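Long-range contacts in prolyl endopeptidase (Myxococcus xanthus, PDB 2BKL), which probably hydrolyses peptide bonds on the carboxyl side of proline, and less readily alanine, in oligopeptides, as a serine peptidase of the prolyl oligopeptidase family: residues L322-I327 with A365-G370; S342-A347 with R355-P360; L560-Y565 with H591-Y596. All coordinates share one frame; numbering follows the deposited sequence.

Contacts 1 and 2 belong to the N-terminal beta-propeller, and contact 3 to the alpha/beta-hydrolase domain, so together they illustrate how one two-domain peptidase holds its parts together in different ways. The centres of contacts 1 and 2 are about 10 Å apart, and the two touch directly: Ala-365 O lies 2.9 Å from Ser-342 OG, probably hydrogen-bonded, and Asn-367 OD1 packs 3.6 Å from Val-344 CG1. Contact 3 is on the opposite side of the chain's centre, with its own centre about 37 Å from that of contact 1 and about 43 Å from that of contact 2. Near it is the bound benzyloxycarbonyl-Ala-Pro, about 8 Å from the side chain of Met-562.

Contact 1 of 3, residues L322-I327 with A365-G370; sequences LLSVSI and ASNLMG
Two neighbouring blades of the beta-propeller are joined where Ser-324 and Ser-326, on an edge strand of one four-stranded antiparallel blade, face Asn-367 and Leu-368 in the loop that follows strand 364-365 of the next. The principle illustrated is a polar seam between blades. The two serines stand two residues apart on the strand and both point toward the loop, while Val-325 between them points away and packs on Leu-287. The first serine belongs to a classic beta bulge, in which Leu-323 and Ser-324 both face Glu-335.

Asn-367 occupies the middle of the seam. Its CG is anti to the backbone N (chi1 -155°), which brings ND2 in between the two hydroxyls. Asn-367 ND2 donates a weak, bent bond to Ser-324 OG, 3.1 Å long with an angle of only 125° at the hydrogen; Glu-335 is the stronger partner of that hydroxyl. Ser-326 OG lies 3.5 Å from the same ND2 but spends its proton on Leu-368 O, 3.1 Å away, approaching from a position tilted 30° out of the carbonyl plane. The other amide branch, Asn-367 OD1, is held by Ser-333 OG on the adjacent strand, so both ends of the buried amide have partners. Farther along, a water donates to Ile-327 O at 2.7 Å and, weakly, to Gly-370 O at 3.4 Å.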
ATOM      1  N   LEU A 322      12.719  10.654  -9.688  1.00  6.71           N
ATOM      2  CA  LEU A 322      11.852  11.676  -9.138  1.00  5.88           C
ATOM      3  C   LEU A 322      10.501  11.055  -8.856  1.00  6.72           C
ATOM      4  O   LEU A 322       9.875  10.531  -9.761  1.00  9.66           O
ATOM      5  CB  LEU A 322      11.735  12.860 -10.098  1.00  6.79           C
ATOM      6  CG  LEU A 322      10.801  13.989  -9.639  1.00  9.14           C
ATOM      7  CD1 LEU A 322      11.208  14.545  -8.277  1.00  8.35           C
ATOM      8  CD2 LEU A 322      10.723  15.092 -10.640  1.00  9.27           C
ATOM      9  N   LEU A 323      10.085  11.039  -7.582  1.00  6.65           N
ATOM     10  CA  LEU A 323       8.842  10.363  -7.163  1.00  7.75           C
ATOM     11  C   LEU A 323       7.657  11.281  -7.031  1.00  8.80           C
ATOM     12  O   LEU A 323       6.536  10.872  -7.314  1.00 11.46           O
ATOM     13  CB  LEU A 323       9.032   9.659  -5.813  1.00  9.13           C
ATOM     14  CG  LEU A 323      10.114   8.625  -5.662  1.00 11.58           C
ATOM     15  CD1 LEU A 323       9.945   8.006  -4.252  1.00 12.38           C
ATOM     16  CD2 LEU A 323      10.048   7.617  -6.775  1.00 10.95           C
ATOM     17  N   SER A 324       7.864  12.495  -6.523  1.00  8.37           N
ATOM     18  CA  SER A 324       6.739  13.393  -6.302  1.00  8.21           C
ATOM     19  C   SER A 324       7.210  14.832  -6.257  1.00  7.89           C
ATOM     20  O   SER A 324       8.402  15.126  -6.008  1.00  7.99           O
ATOM     21  CB  SER A 324       6.002  13.079  -5.014  1.00 14.01           C
ATOM     22  OG  SER A 324       6.783  13.407  -3.899  1.00 17.12           O
ATOM     23  N   VAL A 325       6.254  15.705  -6.482  1.00  7.71           N
ATOM     24  CA  VAL A 325       6.455  17.135  -6.460  1.00  8.56           C
ATOM     25  C   VAL A 325       5.330  17.711  -5.666  1.00  8.60           C
ATOM     26  O   VAL A 325       4.157  17.423  -5.936  1.00 12.30           O
ATOM     27  CB  VAL A 325       6.368  17.751  -7.864  1.00 12.45           C
ATOM     28  CG1 VAL A 325       6.493  19.252  -7.771  1.00 14.57           C
ATOM     29  CG2 VAL A 325       7.411  17.174  -8.748  1.00 14.89           C
ATOM     30  N   SER A 326       5.679  18.569  -4.717  1.00  8.65           N
ATOM     31  CA  SER A 326       4.686  19.339  -3.995  1.00 10.87           C
ATOM     32  C   SER A 326       5.005  20.816  -4.076  1.00  9.37           C
ATOM     33  O   SER A 326       6.163  21.216  -4.202  1.00 12.36           O
ATOM     34  CB  SER A 326       4.588  18.908  -2.547  1.00 13.13           C
ATOM     35  OG  SER A 326       5.777  19.194  -1.842  1.00 17.02           O
ATOM     36  N   ILE A 327       3.973  21.638  -4.057  1.00  7.39           N
ATOM     37  CA  ILE A 327       4.172  23.064  -4.026  1.00  7.91           C
ATOM     38  C   ILE A 327       3.933  23.528  -2.605  1.00  8.18           C
ATOM     39  O   ILE A 327       2.815  23.428  -2.078  1.00  8.07           O
ATOM     40  CB  ILE A 327       3.200  23.776  -4.981  1.00  9.64           C
ATOM     41  CG1 ILE A 327       3.297  23.194  -6.396  1.00 11.66           C
ATOM     42  CG2 ILE A 327       3.476  25.269  -4.959  1.00 11.19           C
ATOM     43  CD1 ILE A 327       2.291  23.785  -7.390  1.00 12.38           C
ATOM     44  N   ALA A 365      12.775   9.481   4.067  1.00  9.07           N
ATOM     45  CA  ALA A 365      12.158  10.786   4.295  1.00  9.31           C
ATOM     46  C   ALA A 365      11.002  11.002   3.359  1.00 11.41           C
ATOM     47  O   ALA A 365      11.127  10.716   2.161  1.00 12.65           O
ATOM     48  CB  ALA A 365      13.169  11.882   4.122  1.00  9.21           C
ATOM     49  N   SER A 366       9.888  11.560   3.851  1.00  9.28           N
ATOM     50  CA  SER A 366       8.799  11.973   2.996  1.00  7.91           C
ATOM     51  C   SER A 366       9.156  13.271   2.275  1.00  8.39           C
ATOM     52  O   SER A 366      10.083  13.984   2.666  1.00  9.38           O
ATOM     53  CB  SER A 366       7.519  12.189   3.806  1.00  8.47           C
ATOM     54  OG  SER A 366       7.611  13.401   4.569  1.00  9.33           O
ATOM     55  N   ASN A 367       8.374  13.603   1.259  1.00  8.26           N
ATOM     56  CA  ASN A 367       8.443  14.927   0.681  1.00  7.17           C
ATOM     57  C   ASN A 367       7.940  15.925   1.711  1.00  7.34           C
ATOM     58  O   ASN A 367       7.273  15.563   2.685  1.00  8.85           O
ATOM     59  CB  ASN A 367       7.649  14.995  -0.623  1.00  7.79           C
ATOM     60  CG  ASN A 367       8.136  16.093  -1.556  1.00  7.59           C
ATOM     61  OD1 ASN A 367       9.095  16.757  -1.275  1.00 10.50           O
ATOM     62  ND2 ASN A 367       7.500  16.221  -2.706  1.00 10.23           N
ATOM     63  N   LEU A 368       8.252  17.185   1.504  1.00  8.52           N
ATOM     64  CA  LEU A 368       7.688  18.227   2.331  1.00  8.28           C
ATOM     65  C   LEU A 368       6.187  18.305   2.140  1.00  8.85           C
ATOM     66  O   LEU A 368       5.668  18.142   1.030  1.00 11.11           O
ATOM     67  CB  LEU A 368       8.320  19.561   2.014  1.00  9.14           C
ATOM     68  CG  LEU A 368       9.790  19.737   2.351  1.00 10.08           C
ATOM     69  CD1 LEU A 368      10.248  21.136   1.951  1.00 11.29           C
ATOM     70  CD2 LEU A 368      10.043  19.481   3.819  1.00 12.22           C
ATOM     71  N   MET A 369       5.503  18.498   3.268  1.00  9.54           N
ATOM     72  CA  MET A 369       4.061  18.548   3.353  1.00 11.52           C
ATOM     73  C   MET A 369       3.646  19.886   3.944  1.00 10.96           C
ATOM     74  O   MET A 369       4.121  20.281   5.003  1.00 11.02           O
ATOM     75  CB  MET A 369       3.546  17.429   4.245  1.00 16.56           C
ATOM     76  CG  MET A 369       3.793  16.052   3.660  1.00 20.70           C
ATOM     77  SD  MET A 369       3.327  14.828   4.855  1.00 29.54           S
ATOM     78  CE  MET A 369       4.778  14.700   5.701  1.00 24.75           C
ATOM     79  N   GLY A 370       2.711  20.541   3.289  1.00  9.06           N
ATOM     80  CA  GLY A 370       2.215  21.818   3.727  1.00  9.96           C
ATOM     81  C   GLY A 370       1.249  22.369   2.720  1.00 10.34           C
ATOM     82  O   GLY A 370       0.429  21.639   2.167  1.00 12.22           O
TER
HETATM   83  O   HOH W   1       1.124  21.553  -1.111  1.00 17.06           O

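Contact 2 of 3, residues S342-A347 with R355-P360; sequences SEVRVA and RTVQLP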
ATOM      1  N   SER A 342      15.709   8.108  -0.024  1.00  9.37           N
ATOM      2  CA  SER A 342      15.187   9.361  -0.525  1.00  8.15           C
ATOM      3  C   SER A 342      16.047  10.572  -0.164  1.00  8.37           C
ATOM      4  O   SER A 342      16.786  10.594   0.822  1.00  9.21           O
ATOM      5  CB  SER A 342      13.746   9.571  -0.150  1.00 12.06           C
ATOM      6  OG  SER A 342      13.657   9.748   1.222  1.00 12.50           O
ATOM      7  N   GLU A 343      15.937  11.557  -1.040  1.00  8.30           N
ATOM      8  CA  GLU A 343      16.544  12.867  -0.898  1.00  7.41           C
ATOM      9  C   GLU A 343      15.488  13.874  -1.297  1.00  7.60           C
ATOM     10  O   GLU A 343      14.747  13.655  -2.254  1.00  9.89           O
ATOM     11  CB  GLU A 343      17.771  13.004  -1.809  1.00 10.26           C
ATOM     12  CG  GLU A 343      18.393  14.398  -1.818  1.00 13.14           C
ATOM     13  CD  GLU A 343      19.796  14.436  -2.357  1.00 17.18           C
ATOM     14  OE1 GLU A 343      20.730  14.145  -1.578  1.00 20.53           O
ATOM     15  OE2 GLU A 343      19.967  14.781  -3.550  1.00 17.79           O
ATOM     16  N   VAL A 344      15.396  14.971  -0.564  1.00  5.46           N
ATOM     17  CA  VAL A 344      14.391  15.981  -0.821  1.00  7.18           C
ATOM     18  C   VAL A 344      15.088  17.284  -1.201  1.00  6.95           C
ATOM     19  O   VAL A 344      15.987  17.756  -0.521  1.00  7.41           O
ATOM     20  CB  VAL A 344      13.464  16.159   0.390  1.00  8.45           C
ATOM     21  CG1 VAL A 344      12.430  17.262   0.105  1.00  8.20           C
ATOM     22  CG2 VAL A 344      12.766  14.824   0.700  1.00  9.08           C
ATOM     23  N   ARG A 345      14.668  17.856  -2.331  1.00  7.51           N
ATOM     24  CA  ARG A 345      15.278  19.067  -2.890  1.00  7.32           C
ATOM     25  C   ARG A 345      14.223  20.153  -3.073  1.00  8.07           C
ATOM     26  O   ARG A 345      13.101  19.893  -3.547  1.00  9.40           O
ATOM     27  CB  ARG A 345      15.916  18.743  -4.237  1.00  7.45           C
ATOM     28  CG  ARG A 345      16.997  17.675  -4.176  1.00  9.26           C
ATOM     29  CD  ARG A 345      17.678  17.465  -5.506  1.00 11.53           C
ATOM     30  NE  ARG A 345      18.483  16.250  -5.504  1.00 11.80           N
ATOM     31  CZ  ARG A 345      18.865  15.594  -6.595  1.00 13.83           C
ATOM     32  NH1 ARG A 345      18.522  16.001  -7.802  1.00 14.79           N
ATOM     33  NH2 ARG A 345      19.596  14.492  -6.470  1.00 17.76           N
ATOM     34  N   VAL A 346      14.558  21.359  -2.645  1.00  7.74           N
ATOM     35  CA  VAL A 346      13.701  22.528  -2.781  1.00  7.37           C
ATOM     36  C   VAL A 346      14.203  23.321  -3.975  1.00  7.39           C
ATOM     37  O   VAL A 346      15.400  23.554  -4.098  1.00  8.60           O
ATOM     38  CB  VAL A 346      13.709  23.397  -1.503  1.00  9.11           C
ATOM     39  CG1 VAL A 346      12.882  24.683  -1.686  1.00 10.18           C
ATOM     40  CG2 VAL A 346      13.161  22.585  -0.357  1.00 10.02           C
ATOM     41  N   ALA A 347      13.290  23.678  -4.853  1.00  6.91           N
ATOM     42  CA  ALA A 347      13.580  24.484  -6.049  1.00  6.77           C
ATOM     43  C   ALA A 347      12.591  25.633  -6.158  1.00  8.01           C
ATOM     44  O   ALA A 347      11.504  25.581  -5.580  1.00  8.38           O
ATOM     45  CB  ALA A 347      13.500  23.630  -7.308  1.00  8.22           C
ATOM     46  N   ARG A 355      17.981  24.421  -2.329  1.00  8.68           N
ATOM     47  CA  ARG A 355      18.768  23.645  -1.394  1.00  8.37           C
ATOM     48  C   ARG A 355      18.305  22.206  -1.351  1.00  8.42           C
ATOM     49  O   ARG A 355      17.240  21.886  -1.847  1.00  8.35           O
ATOM     50  CB  ARG A 355      18.688  24.264  -0.003  1.00  9.06           C
ATOM     51  CG  ARG A 355      17.447  23.925   0.787  1.00 11.51           C
ATOM     52  CD  ARG A 355      17.382  24.681   2.082  1.00 13.02           C
ATOM     53  NE  ARG A 355      17.003  26.072   1.865  1.00 12.78           N
ATOM     54  CZ  ARG A 355      15.768  26.518   1.777  1.00 13.08           C
ATOM     55  NH1 ARG A 355      14.746  25.701   1.949  1.00 14.40           N
ATOM     56  NH2 ARG A 355      15.564  27.807   1.569  1.00 16.67           N
ATOM     57  N   THR A 356      19.116  21.347  -0.750  1.00  8.29           N
ATOM     58  CA  THR A 356      18.762  19.983  -0.412  1.00  8.12           C
ATOM     59  C   THR A 356      18.484  19.934   1.071  1.00  7.97           C
ATOM     60  O   THR A 356      19.232  20.481   1.891  1.00  8.48           O
ATOM     61  CB  THR A 356      19.927  19.048  -0.789  1.00  8.28           C
ATOM     62  OG1 THR A 356      20.069  19.024  -2.225  1.00 11.91           O
ATOM     63  CG2 THR A 356      19.635  17.609  -0.422  1.00 10.13           C
ATOM     64  N   VAL A 357      17.372  19.302   1.421  1.00  7.25           N
ATOM     65  CA  VAL A 357      17.018  19.098   2.806  1.00  6.64           C
ATOM     66  C   VAL A 357      18.043  18.197   3.474  1.00  7.42           C
ATOM     67  O   VAL A 357      18.362  17.117   2.976  1.00  9.08           O
ATOM     68  CB  VAL A 357      15.603  18.518   2.952  1.00  8.18           C
ATOM     69  CG1 VAL A 357      15.246  18.368   4.433  1.00  9.59           C
ATOM     70  CG2 VAL A 357      14.600  19.401   2.305  1.00  9.55           C
ATOM     71  N   GLN A 358      18.612  18.645   4.591  1.00  7.51           N
ATOM     72  CA  GLN A 358      19.615  17.867   5.294  1.00  8.34           C
ATOM     73  C   GLN A 358      18.952  16.953   6.293  1.00  9.24           C
ATOM     74  O   GLN A 358      18.365  17.383   7.284  1.00 11.42           O
ATOM     75  CB  GLN A 358      20.602  18.801   5.993  1.00  7.33           C
ATOM     76  CG  GLN A 358      21.300  19.760   5.028  1.00  8.54           C
ATOM     77  CD  GLN A 358      22.138  19.066   3.974  1.00  8.37           C
ATOM     78  OE1 GLN A 358      23.067  18.303   4.306  1.00 10.04           O
ATOM     79  NE2 GLN A 358      21.857  19.334   2.707  1.00 10.37           N
ATOM     80  N   LEU A 359      19.034  15.659   6.000  1.00 10.95           N
ATOM     81  CA  LEU A 359      18.331  14.657   6.777  1.00  9.83           C
ATOM     82  C   LEU A 359      19.154  14.277   8.001  1.00  9.16           C
ATOM     83  O   LEU A 359      20.392  14.376   8.006  1.00 11.84           O
ATOM     84  CB  LEU A 359      18.072  13.420   5.927  1.00 10.15           C
ATOM     85  CG  LEU A 359      17.320  13.715   4.632  1.00  9.18           C
ATOM     86  CD1 LEU A 359      17.178  12.439   3.792  1.00  9.67           C
ATOM     87  CD2 LEU A 359      15.974  14.343   4.869  1.00 11.89           C
ATOM     88  N   PRO A 360      18.482  13.780   9.019  1.00 11.94           N
ATOM     89  CA  PRO A 360      19.187  13.406  10.256  1.00 13.35           C
ATOM     90  C   PRO A 360      20.115  12.192  10.123  1.00 15.88           C
ATOM     91  O   PRO A 360      21.003  12.001  10.959  1.00 20.21           O
ATOM     92  CB  PRO A 360      18.048  13.119  11.246  1.00 14.77           C
ATOM     93  CG  PRO A 360      16.810  13.225  10.554  1.00 14.82           C
ATOM     94  CD  PRO A 360      17.030  13.606   9.119  1.00 11.49           C
TER
HETATM   95  O   HOH W   2      17.362  15.187   1.425  1.00 13.12           O
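Val-344 and Val-357 share one first torsion (chi1 179° and -178°) and lie side by side pointing the same way. It sets Val-344 CG1 anti to the backbone N, while in Val-357 it is CG2, anti to the carbonyl carbon, that meets Val-344 CG1 at 3.8 Å. At Thr-356 a chi1 of -67° places OG1 beside the backbone N and so leaves CG2 anti to that N; this methyl comes against Glu-343 CG at 3.7 Å, the two side chains crossing at about a right angle. Glu-343 is in turn engaged by Arg-345, whose extended chain delivers NE and NH2 side-on to a single carboxylate oxygen; the Arg-345 NE to Glu-343 OE2 bond is 2.9 Å. The acid lies at the guanidinium edge, in its plane, while Arg-345 NH1 reaches a second acid, Asp-317.

The backbones form an antiparallel beta hairpin, a worked case of alternating pairs. Val-346 and Arg-355 form the hydrogen-bonded pair, with Val-346 N to Arg-355 O at 2.8 Å and the longer return bond, Arg-355 N to Val-346 O, at 3.2 Å. Arg-345 and Thr-356 form the non-hydrogen-bonded pair that follows. Val-357 N still donates to Val-344 O at 2.8 Å, but beyond it a water bridges Val-344 N and Val-357 O.

The hairpin, made of strands 341-348 and 353-356, is one side of a propeller blade: strand 331-338 pairs with the far edge of 341-348, and Val-357 and Leu-359 pack on Tyr-379 in strand 376-383 of the next blade.

Contact 3 of 3, residues L560-Y565 with H591-Y596; sequences LDMVRY and HAYSPY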
ATOM      1  N   LEU A 560      -3.216 -15.777  -5.879  1.00  4.84           N
ATOM      2  CA  LEU A 560      -2.535 -17.047  -6.159  1.00  4.14           C
ATOM      3  C   LEU A 560      -3.080 -17.826  -7.353  1.00  6.11           C
ATOM      4  O   LEU A 560      -2.325 -18.581  -7.946  1.00  6.90           O
ATOM      5  CB  LEU A 560      -2.455 -17.944  -4.904  1.00  4.77           C
ATOM      6  CG  LEU A 560      -1.724 -17.348  -3.716  1.00  5.59           C
ATOM      7  CD1 LEU A 560      -2.040 -18.038  -2.416  1.00  6.00           C
ATOM      8  CD2 LEU A 560      -0.249 -17.310  -3.934  1.00  7.20           C
ATOM      9  N   ASP A 561      -4.379 -17.708  -7.677  1.00  5.32           N
ATOM     10  CA  ASP A 561      -4.908 -18.259  -8.934  1.00  4.46           C
ATOM     11  C   ASP A 561      -4.935 -17.125  -9.948  1.00  4.37           C
ATOM     12  O   ASP A 561      -5.845 -16.277  -9.947  1.00  6.41           O
ATOM     13  CB  ASP A 561      -6.302 -18.870  -8.754  1.00  4.99           C
ATOM     14  CG  ASP A 561      -6.871 -19.427 -10.020  1.00  5.08           C
ATOM     15  OD1 ASP A 561      -6.366 -19.090 -11.120  1.00  6.40           O
ATOM     16  OD2 ASP A 561      -7.866 -20.221  -9.982  1.00  7.40           O
ATOM     17  N   MET A 562      -3.893 -17.056 -10.766  1.00  5.18           N
ATOM     18  CA  MET A 562      -3.728 -15.923 -11.677  1.00  6.13           C
ATOM     19  C   MET A 562      -4.460 -16.134 -12.994  1.00  6.74           C
ATOM     20  O   MET A 562      -4.519 -15.246 -13.812  1.00  6.87           O
ATOM     21  CB  MET A 562      -2.248 -15.621 -11.905  1.00  6.05           C
ATOM     22  CG  MET A 562      -1.556 -15.234 -10.623  1.00  7.52           C
ATOM     23  SD  MET A 562      -2.228 -13.746  -9.838  1.00  7.94           S
ATOM     24  CE  MET A 562      -1.899 -12.530 -11.026  1.00 10.26           C
ATOM     25  N   VAL A 563      -5.026 -17.323 -13.192  1.00  5.79           N
ATOM     26  CA  VAL A 563      -5.882 -17.590 -14.336  1.00  6.84           C
ATOM     27  C   VAL A 563      -7.283 -17.034 -14.092  1.00  6.24           C
ATOM     28  O   VAL A 563      -7.993 -16.698 -15.039  1.00  7.54           O
ATOM     29  CB  VAL A 563      -5.900 -19.108 -14.638  1.00  6.93           C
ATOM     30  CG1 VAL A 563      -6.881 -19.444 -15.749  1.00  7.48           C
ATOM     31  CG2 VAL A 563      -4.490 -19.586 -14.986  1.00  7.22           C
ATOM     32  N   ARG A 564      -7.693 -16.940 -12.828  1.00  5.96           N
ATOM     33  CA  ARG A 564      -9.047 -16.511 -12.488  1.00  5.92           C
ATOM     34  C   ARG A 564      -9.131 -15.225 -11.638  1.00  6.83           C
ATOM     35  O   ARG A 564     -10.207 -14.770 -11.301  1.00  7.06           O
ATOM     36  CB  ARG A 564      -9.806 -17.619 -11.772  1.00  6.44           C
ATOM     37  CG  ARG A 564     -10.042 -18.828 -12.632  1.00  7.63           C
ATOM     38  CD  ARG A 564     -10.727 -19.986 -11.963  1.00  7.10           C
ATOM     39  NE  ARG A 564     -12.038 -19.695 -11.403  1.00  5.99           N
ATOM     40  CZ  ARG A 564     -13.175 -19.598 -12.112  1.00  6.47           C
ATOM     41  NH1 ARG A 564     -13.164 -19.656 -13.444  1.00  8.14           N
ATOM     42  NH2 ARG A 564     -14.321 -19.409 -11.459  1.00  8.24           N
ATOM     43  N   TYR A 565      -8.004 -14.608 -11.310  1.00  5.51           N
ATOM     44  CA  TYR A 565      -8.041 -13.476 -10.361  1.00  5.46           C
ATOM     45  C   TYR A 565      -8.939 -12.313 -10.823  1.00  5.43           C
ATOM     46  O   TYR A 565      -9.506 -11.618  -9.994  1.00  6.00           O
ATOM     47  CB  TYR A 565      -6.626 -12.968 -10.038  1.00  4.74           C
ATOM     48  CG  TYR A 565      -6.139 -11.951 -11.035  1.00  4.49           C
ATOM     49  CD1 TYR A 565      -5.536 -12.337 -12.231  1.00  5.80           C
ATOM     50  CD2 TYR A 565      -6.374 -10.582 -10.842  1.00  5.97           C
ATOM     51  CE1 TYR A 565      -5.134 -11.392 -13.184  1.00  6.10           C
ATOM     52  CE2 TYR A 565      -5.980  -9.629 -11.810  1.00  4.47           C
ATOM     53  CZ  TYR A 565      -5.378 -10.032 -12.956  1.00  4.90           C
ATOM     54  OH  TYR A 565      -5.032  -9.095 -13.880  1.00  6.15           O
ATOM     55  N   HIS A 591      -0.407 -18.345 -16.717  1.00  7.62           N
ATOM     56  CA  HIS A 591      -0.488 -19.756 -16.409  1.00  8.01           C
ATOM     57  C   HIS A 591       0.882 -20.290 -16.070  1.00  8.57           C
ATOM     58  O   HIS A 591       0.989 -21.159 -15.222  1.00 10.47           O
ATOM     59  CB  HIS A 591      -1.132 -20.522 -17.568  1.00  8.26           C
ATOM     60  CG  HIS A 591      -1.513 -21.933 -17.233  1.00  7.76           C
ATOM     61  ND1 HIS A 591      -1.507 -22.937 -18.177  1.00 12.18           N
ATOM     62  CD2 HIS A 591      -1.951 -22.497 -16.083  1.00  7.79           C
ATOM     63  CE1 HIS A 591      -1.890 -24.069 -17.614  1.00 11.52           C
ATOM     64  NE2 HIS A 591      -2.192 -23.829 -16.351  1.00  9.50           N
ATOM     65  N   ALA A 592       1.946 -19.719 -16.651  1.00  7.88           N
ATOM     66  CA  ALA A 592       3.285 -20.211 -16.407  1.00  8.96           C
ATOM     67  C   ALA A 592       3.746 -19.988 -14.974  1.00 10.08           C
ATOM     68  O   ALA A 592       4.560 -20.751 -14.477  1.00 10.03           O
ATOM     69  CB  ALA A 592       4.239 -19.588 -17.371  1.00  8.02           C
ATOM     70  N   TYR A 593       3.252 -18.940 -14.322  1.00  8.02           N
ATOM     71  CA  TYR A 593       3.639 -18.685 -12.924  1.00  7.24           C
ATOM     72  C   TYR A 593       2.565 -18.813 -11.837  1.00  7.79           C
ATOM     73  O   TYR A 593       2.919 -18.847 -10.672  1.00 10.04           O
ATOM     74  CB  TYR A 593       4.374 -17.347 -12.769  1.00  7.14           C
ATOM     75  CG  TYR A 593       3.552 -16.060 -12.940  1.00  6.51           C
ATOM     76  CD1 TYR A 593       2.701 -15.618 -11.931  1.00  5.64           C
ATOM     77  CD2 TYR A 593       3.691 -15.252 -14.062  1.00  7.90           C
ATOM     78  CE1 TYR A 593       2.012 -14.425 -12.045  1.00  6.89           C
ATOM     79  CE2 TYR A 593       3.007 -14.077 -14.194  1.00  6.58           C
ATOM     80  CZ  TYR A 593       2.168 -13.649 -13.184  1.00  5.69           C
ATOM     81  OH  TYR A 593       1.507 -12.442 -13.299  1.00  7.21           O
ATOM     82  N   SER A 594       1.291 -18.865 -12.223  1.00  6.81           N
ATOM     83  CA  SER A 594       0.108 -18.914 -11.323  1.00  6.05           C
ATOM     84  C   SER A 594       0.357 -19.933 -10.209  1.00  6.73           C
ATOM     85  O   SER A 594       0.429 -21.134 -10.487  1.00  7.02           O
ATOM     86  CB  SER A 594      -1.103 -19.313 -12.137  1.00  5.96           C
ATOM     87  OG  SER A 594      -2.259 -19.438 -11.310  1.00  7.40           O
ATOM     88  N   PRO A 595       0.644 -19.511  -8.990  1.00  4.84           N
ATOM     89  CA  PRO A 595       1.095 -20.471  -7.974  1.00  5.67           C
ATOM     90  C   PRO A 595       0.139 -21.640  -7.740  1.00  4.34           C
ATOM     91  O   PRO A 595       0.576 -22.766  -7.519  1.00  4.94           O
ATOM     92  CB  PRO A 595       1.264 -19.588  -6.723  1.00  5.78           C
ATOM     93  CG  PRO A 595       1.669 -18.288  -7.318  1.00  6.60           C
ATOM     94  CD  PRO A 595       0.810 -18.112  -8.536  1.00  6.01           C
ATOM     95  N   TYR A 596      -1.158 -21.371  -7.762  1.00  4.45           N
ATOM     96  CA  TYR A 596      -2.170 -22.396  -7.528  1.00  5.39           C
ATOM     97  C   TYR A 596      -2.062 -23.540  -8.521  1.00  6.11           C
ATOM     98  O   TYR A 596      -2.408 -24.663  -8.183  1.00  7.54           O
ATOM     99  CB  TYR A 596      -3.547 -21.768  -7.596  1.00  6.01           C
ATOM    100  CG  TYR A 596      -4.697 -22.742  -7.564  1.00  5.66           C
ATOM    101  CD1 TYR A 596      -4.942 -23.535  -6.461  1.00  5.58           C
ATOM    102  CD2 TYR A 596      -5.543 -22.856  -8.643  1.00  5.48           C
ATOM    103  CE1 TYR A 596      -6.006 -24.416  -6.423  1.00  6.97           C
ATOM    104  CE2 TYR A 596      -6.616 -23.758  -8.623  1.00  5.46           C
ATOM    105  CZ  TYR A 596      -6.836 -24.506  -7.504  1.00  5.64           C
ATOM    106  OH  TYR A 596      -7.950 -25.319  -7.543  1.00  6.57           O
TER
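Ser-594 and Met-562 sit in the tight part of this contact, where one hydroxyl ties the loop backbone to the turn after the helix. With OG anti to its own backbone N (chi1 177°), Ser-594 directs the oxygen across the gap, and Met-562 N donates to Ser-594 OG at 2.9 Å; the same oxygen is also hydrogen-bonded to ND1 of His-597. With an alanine here, Met-562 N and His-597 ND1 would probably both lose their shared mate, leaving the loop freer to shift against that turn. Beside it, Tyr-596 N bonds to Leu-560 O at 3.0 Å, approaching from above the carbonyl plane, and the ring of Pro-595 presses close to the same oxygen, its CD 3.2 Å from Leu-560 O. The Leu-560 side chain crosses the proline at about a right angle, with CD2 3.9 Å from Pro-595 CB.

In the alpha/beta-hydrolase fold these segments are the loop after strand 552-556 and the last part of helix 584-593 with the turn after it. The loop runs on from Leu-559, which lines the ligand pocket, and Met-562 also packs on Tyr-578 of that pocket. The bent chain of Met-562 lays CG 3.9 Å from Tyr-593 CE1. Asp-561 OD1 accepts a weak bond from Val-563 N, closing an Asx turn, and a second weak one from Arg-564 N, whereas its OD2 forms a salt bridge with Lys-626 NZ and passes 3.8 Å from Tyr-596 CD2, the carboxylate and ring planes 26° apart.

Toward His-591 the fit slackens. Val-563 CG2 approaches this ring at an angle, 4.0 Å from His-591 CD2, and the partly exposed imidazole uses NE2 to bind a sulfonate oxygen of a MES molecule, probably from the crystallisation liquor.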